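Local coordinates for TetR-family transcriptional regulator (Streptomyces coelicolor A3, PDB 2QIB), which probably binds cis-regulatory DNA through a helix-turn-helix motif and regulates transcription, as is usual for the TetR family, at residues A[128-140]-A[149-161]. Sequence-based numbering, arbitrary orientation.
Sequences VRQAAYVQILSHL and LELVVRSWISLAE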
# COMPACT_ATOMS: atom_id res chain seq x y z
N VAL A 128 -12.71 -5.87 -2.23
CA VAL A 128 -12.08 -5.57 -3.54
C VAL A 128 -10.63 -6.10 -3.58
O VAL A 128 -10.23 -6.77 -4.55
CB VAL A 128 -12.14 -4.06 -3.90
CG1 VAL A 128 -11.51 -3.81 -5.28
CG2 VAL A 128 -13.58 -3.54 -3.87
N ARG A 129 -9.86 -5.85 -2.52
CA ARG A 129 -8.49 -6.36 -2.43
C ARG A 129 -8.49 -7.88 -2.52
O ARG A 129 -7.67 -8.47 -3.26
CB ARG A 129 -7.84 -5.93 -1.12
CG ARG A 129 -7.62 -4.44 -1.05
CD ARG A 129 -7.12 -4.08 0.35
NE ARG A 129 -6.76 -2.67 0.41
CZ ARG A 129 -7.02 -1.89 1.44
NH1 ARG A 129 -7.69 -2.38 2.50
NH2 ARG A 129 -6.66 -0.61 1.39
N GLN A 130 -9.40 -8.52 -1.80
CA GLN A 130 -9.51 -9.97 -1.88
C GLN A 130 -9.95 -10.47 -3.29
O GLN A 130 -9.45 -11.47 -3.76
CB GLN A 130 -10.46 -10.47 -0.77
CG GLN A 130 -10.71 -11.96 -0.84
CD GLN A 130 -9.51 -12.79 -0.41
OE1 GLN A 130 -8.53 -12.26 0.14
NE2 GLN A 130 -9.59 -14.10 -0.61
N ALA A 131 -10.87 -9.76 -3.95
CA ALA A 131 -11.28 -10.10 -5.33
C ALA A 131 -10.07 -10.07 -6.28
O ALA A 131 -9.90 -11.00 -7.10
CB ALA A 131 -12.35 -9.14 -5.82
N ALA A 132 -9.22 -9.05 -6.12
CA ALA A 132 -7.98 -8.99 -6.92
C ALA A 132 -7.11 -10.22 -6.65
O ALA A 132 -6.63 -10.88 -7.60
CB ALA A 132 -7.17 -7.69 -6.60
N TYR A 133 -6.92 -10.54 -5.37
CA TYR A 133 -6.12 -11.69 -4.95
C TYR A 133 -6.62 -13.01 -5.59
O TYR A 133 -5.84 -13.78 -6.18
CB TYR A 133 -6.17 -11.76 -3.40
CG TYR A 133 -5.39 -12.89 -2.79
CD1 TYR A 133 -3.99 -12.86 -2.76
CD2 TYR A 133 -6.04 -13.99 -2.23
CE1 TYR A 133 -3.25 -13.91 -2.19
CE2 TYR A 133 -5.31 -15.05 -1.65
CZ TYR A 133 -3.93 -14.98 -1.62
OH TYR A 133 -3.19 -16.04 -1.08
N VAL A 134 -7.93 -13.25 -5.49
CA VAL A 134 -8.54 -14.46 -6.06
C VAL A 134 -8.29 -14.55 -7.58
O VAL A 134 -8.00 -15.63 -8.12
CB VAL A 134 -10.04 -14.50 -5.71
CG1 VAL A 134 -10.79 -15.59 -6.58
CG2 VAL A 134 -10.19 -14.80 -4.20
N GLN A 135 -8.44 -13.44 -8.28
CA GLN A 135 -8.20 -13.45 -9.73
C GLN A 135 -6.75 -13.72 -10.10
O GLN A 135 -6.46 -14.49 -11.01
CB GLN A 135 -8.69 -12.16 -10.39
CG GLN A 135 -10.24 -12.01 -10.40
CD GLN A 135 -10.94 -13.27 -10.98
OE1 GLN A 135 -10.64 -13.72 -12.07
NE2 GLN A 135 -11.88 -13.83 -10.21
N ILE A 136 -5.83 -13.09 -9.36
CA ILE A 136 -4.42 -13.31 -9.65
C ILE A 136 -4.06 -14.78 -9.42
O ILE A 136 -3.46 -15.38 -10.26
CB ILE A 136 -3.54 -12.41 -8.80
CG1 ILE A 136 -3.73 -10.94 -9.26
CG2 ILE A 136 -2.06 -12.87 -8.89
CD1 ILE A 136 -3.25 -9.92 -8.23
N LEU A 137 -4.50 -15.37 -8.31
CA LEU A 137 -4.21 -16.79 -8.11
C LEU A 137 -4.83 -17.69 -9.18
O LEU A 137 -4.22 -18.68 -9.55
CB LEU A 137 -4.69 -17.26 -6.74
CG LEU A 137 -3.94 -16.65 -5.54
CD1 LEU A 137 -4.46 -17.32 -4.28
CD2 LEU A 137 -2.43 -16.80 -5.63
N SER A 138 -6.02 -17.34 -9.64
CA SER A 138 -6.67 -18.12 -10.71
C SER A 138 -5.79 -18.15 -11.97
O SER A 138 -5.58 -19.20 -12.60
CB SER A 138 -8.04 -17.50 -11.04
OG SER A 138 -8.66 -18.21 -12.11
N HIS A 139 -5.26 -16.99 -12.34
CA HIS A 139 -4.41 -16.91 -13.51
C HIS A 139 -3.08 -17.63 -13.33
O HIS A 139 -2.58 -18.23 -14.30
CB HIS A 139 -4.18 -15.46 -13.91
CG HIS A 139 -5.34 -14.85 -14.62
ND1 HIS A 139 -5.47 -14.87 -15.99
CD2 HIS A 139 -6.44 -14.22 -14.14
CE1 HIS A 139 -6.59 -14.27 -16.33
NE2 HIS A 139 -7.20 -13.86 -15.23
N LEU A 140 -2.54 -17.59 -12.11
CA LEU A 140 -1.32 -18.32 -11.79
C LEU A 140 -1.57 -19.83 -11.69
O LEU A 140 -0.60 -20.60 -11.66
CB LEU A 140 -0.68 -17.80 -10.50
CG LEU A 140 -0.14 -16.35 -10.52
CD1 LEU A 140 0.26 -15.88 -9.09
CD2 LEU A 140 1.05 -16.20 -11.51
N LEU A 149 4.29 -16.74 -1.83
CA LEU A 149 3.43 -16.31 -2.94
C LEU A 149 2.33 -15.40 -2.43
O LEU A 149 2.04 -14.35 -3.05
CB LEU A 149 2.83 -17.50 -3.68
CG LEU A 149 1.92 -17.10 -4.84
CD1 LEU A 149 2.65 -16.21 -5.89
CD2 LEU A 149 1.36 -18.36 -5.50
N GLU A 150 1.69 -15.79 -1.33
CA GLU A 150 0.63 -14.94 -0.77
C GLU A 150 1.18 -13.55 -0.47
O GLU A 150 0.53 -12.55 -0.77
CB GLU A 150 0.01 -15.55 0.46
CG GLU A 150 -1.00 -14.61 1.09
CD GLU A 150 -1.82 -15.22 2.20
OE1 GLU A 150 -1.62 -16.41 2.54
OE2 GLU A 150 -2.70 -14.49 2.72
N LEU A 151 2.38 -13.47 0.10
CA LEU A 151 2.92 -12.15 0.49
C LEU A 151 3.24 -11.31 -0.75
O LEU A 151 2.90 -10.12 -0.80
CB LEU A 151 4.16 -12.35 1.35
CG LEU A 151 4.69 -11.04 1.95
CD1 LEU A 151 5.28 -11.20 3.37
CD2 LEU A 151 5.72 -10.47 1.02
N VAL A 152 3.86 -11.92 -1.76
CA VAL A 152 4.19 -11.20 -2.99
C VAL A 152 2.91 -10.66 -3.61
O VAL A 152 2.86 -9.48 -3.99
CB VAL A 152 4.96 -12.05 -4.00
CG1 VAL A 152 5.05 -11.31 -5.35
CG2 VAL A 152 6.35 -12.34 -3.45
N VAL A 153 1.89 -11.50 -3.70
CA VAL A 153 0.64 -11.07 -4.37
C VAL A 153 -0.05 -9.96 -3.58
O VAL A 153 -0.39 -8.91 -4.13
CB VAL A 153 -0.29 -12.26 -4.64
CG1 VAL A 153 -1.67 -11.76 -5.20
CG2 VAL A 153 0.37 -13.28 -5.60
N ARG A 154 -0.24 -10.15 -2.27
CA ARG A 154 -0.93 -9.12 -1.51
C ARG A 154 -0.11 -7.83 -1.45
O ARG A 154 -0.68 -6.71 -1.48
CB ARG A 154 -1.26 -9.67 -0.13
CG ARG A 154 -2.23 -10.86 -0.17
CD ARG A 154 -2.96 -10.93 1.17
NE ARG A 154 -3.88 -12.07 1.29
CZ ARG A 154 -5.17 -12.06 0.94
NH1 ARG A 154 -5.74 -10.99 0.39
NH2 ARG A 154 -5.91 -13.14 1.16
N SER A 155 1.21 -7.95 -1.40
CA SER A 155 2.05 -6.74 -1.32
C SER A 155 2.02 -6.01 -2.68
O SER A 155 2.05 -4.75 -2.71
CB SER A 155 3.49 -7.04 -0.88
OG SER A 155 4.16 -7.79 -1.86
N TRP A 156 1.86 -6.77 -3.77
CA TRP A 156 1.71 -6.15 -5.10
C TRP A 156 0.39 -5.39 -5.19
O TRP A 156 0.34 -4.30 -5.74
CB TRP A 156 1.80 -7.15 -6.23
CG TRP A 156 1.67 -6.47 -7.57
CD1 TRP A 156 2.66 -5.88 -8.33
CD2 TRP A 156 0.45 -6.26 -8.28
NE1 TRP A 156 2.10 -5.35 -9.51
CE2 TRP A 156 0.75 -5.55 -9.47
CE3 TRP A 156 -0.90 -6.60 -8.00
CZ2 TRP A 156 -0.25 -5.21 -10.40
CZ3 TRP A 156 -1.89 -6.25 -8.96
CH2 TRP A 156 -1.54 -5.55 -10.12
N ILE A 157 -0.67 -5.99 -4.67
CA ILE A 157 -1.99 -5.30 -4.61
C ILE A 157 -1.84 -3.97 -3.86
O ILE A 157 -2.32 -2.95 -4.32
CB ILE A 157 -3.08 -6.20 -3.98
CG1 ILE A 157 -3.37 -7.39 -4.93
CG2 ILE A 157 -4.37 -5.38 -3.67
CD1 ILE A 157 -4.12 -8.56 -4.27
N SER A 158 -1.12 -3.95 -2.74
CA SER A 158 -0.84 -2.67 -2.03
C SER A 158 -0.04 -1.69 -2.89
O SER A 158 -0.28 -0.47 -2.87
CB SER A 158 -0.09 -2.94 -0.71
OG SER A 158 -0.87 -3.79 0.15
N LEU A 159 0.94 -2.22 -3.63
CA LEU A 159 1.77 -1.43 -4.54
C LEU A 159 0.87 -0.78 -5.63
O LEU A 159 1.05 0.40 -6.00
CB LEU A 159 2.82 -2.34 -5.23
CG LEU A 159 3.77 -1.54 -6.12
CD1 LEU A 159 4.71 -0.71 -5.22
CD2 LEU A 159 4.58 -2.53 -6.93
N ALA A 160 -0.06 -1.58 -6.17
CA ALA A 160 -0.97 -1.09 -7.21
C ALA A 160 -1.95 -0.01 -6.69
O ALA A 160 -2.22 0.98 -7.40
CB ALA A 160 -1.74 -2.25 -7.86
N GLU A 161 -2.44 -0.16 -5.46
CA GLU A 161 -3.23 0.89 -4.79
C GLU A 161 -2.40 2.18 -4.64
O GLU A 161 -2.82 3.29 -4.98
CB GLU A 161 -3.60 0.38 -3.39
CG GLU A 161 -4.61 -0.69 -3.40
CD GLU A 161 -4.98 -1.15 -1.97
OE1 GLU A 161 -4.84 -0.36 -1.02
OE2 GLU A 161 -5.40 -2.30 -1.84
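Arg154 lays its guanidinium flat over one face of the Tyr133 ring, a cation-pi stack with CZ 3.7 Å from the ring centroid and the two planes 14° apart. Followed outward from CB, the arginine has CG anti to the carbonyl carbon, which carries it over the ring, 3.7 Å from Tyr133 CD1. NE turns its N-H to Glu150 OE2, one helical turn back, in a nearly straight hydrogen bond (170°), part of a salt bridge, that meets the carboxylate on its anti side. At the tip NH1 and NH2 close end-on upon one oxygen, Gln130 OE1; the bond from Arg154 NH2 to Gln130 OE1, 2.9 Å, lies in the carbonyl plane on a lone pair, while NH1 comes in tilted from it. An alanine here is likely to strip that face of the tyrosine of its cover, leave Gln130 OE1 without these two donors and set Glu150 freer to swing, although Arg172 of the second subunit still pairs with its OE1.

Next to this polar cluster the helices, their axes 128° apart, interlock as knobs into holes. Tyr133 sits among Glu150, Val153, Arg154 and Ile157; in return Ile157 pushes CD1 between Arg129, Ala132, Ile136 and Tyr133. Ile136 meets Val153 tip to tip, CG2 to CG1 at 3.9 Å, and Leu140 CD1 reaches Leu149 CD1.

At the far end Arg129 grips Glu161 side-on, NE to OE2 at 2.7 Å and NH2 to OE1 at 3.0 Å, while its NH1 forms a salt bridge with Asp126. Polar grips thus line one side of the contact and an apolar layer of Ile136, Leu140, Leu149 and Val153 fills the other, which probably helps hold these two C-terminal-domain helices in register beside the subunit interface.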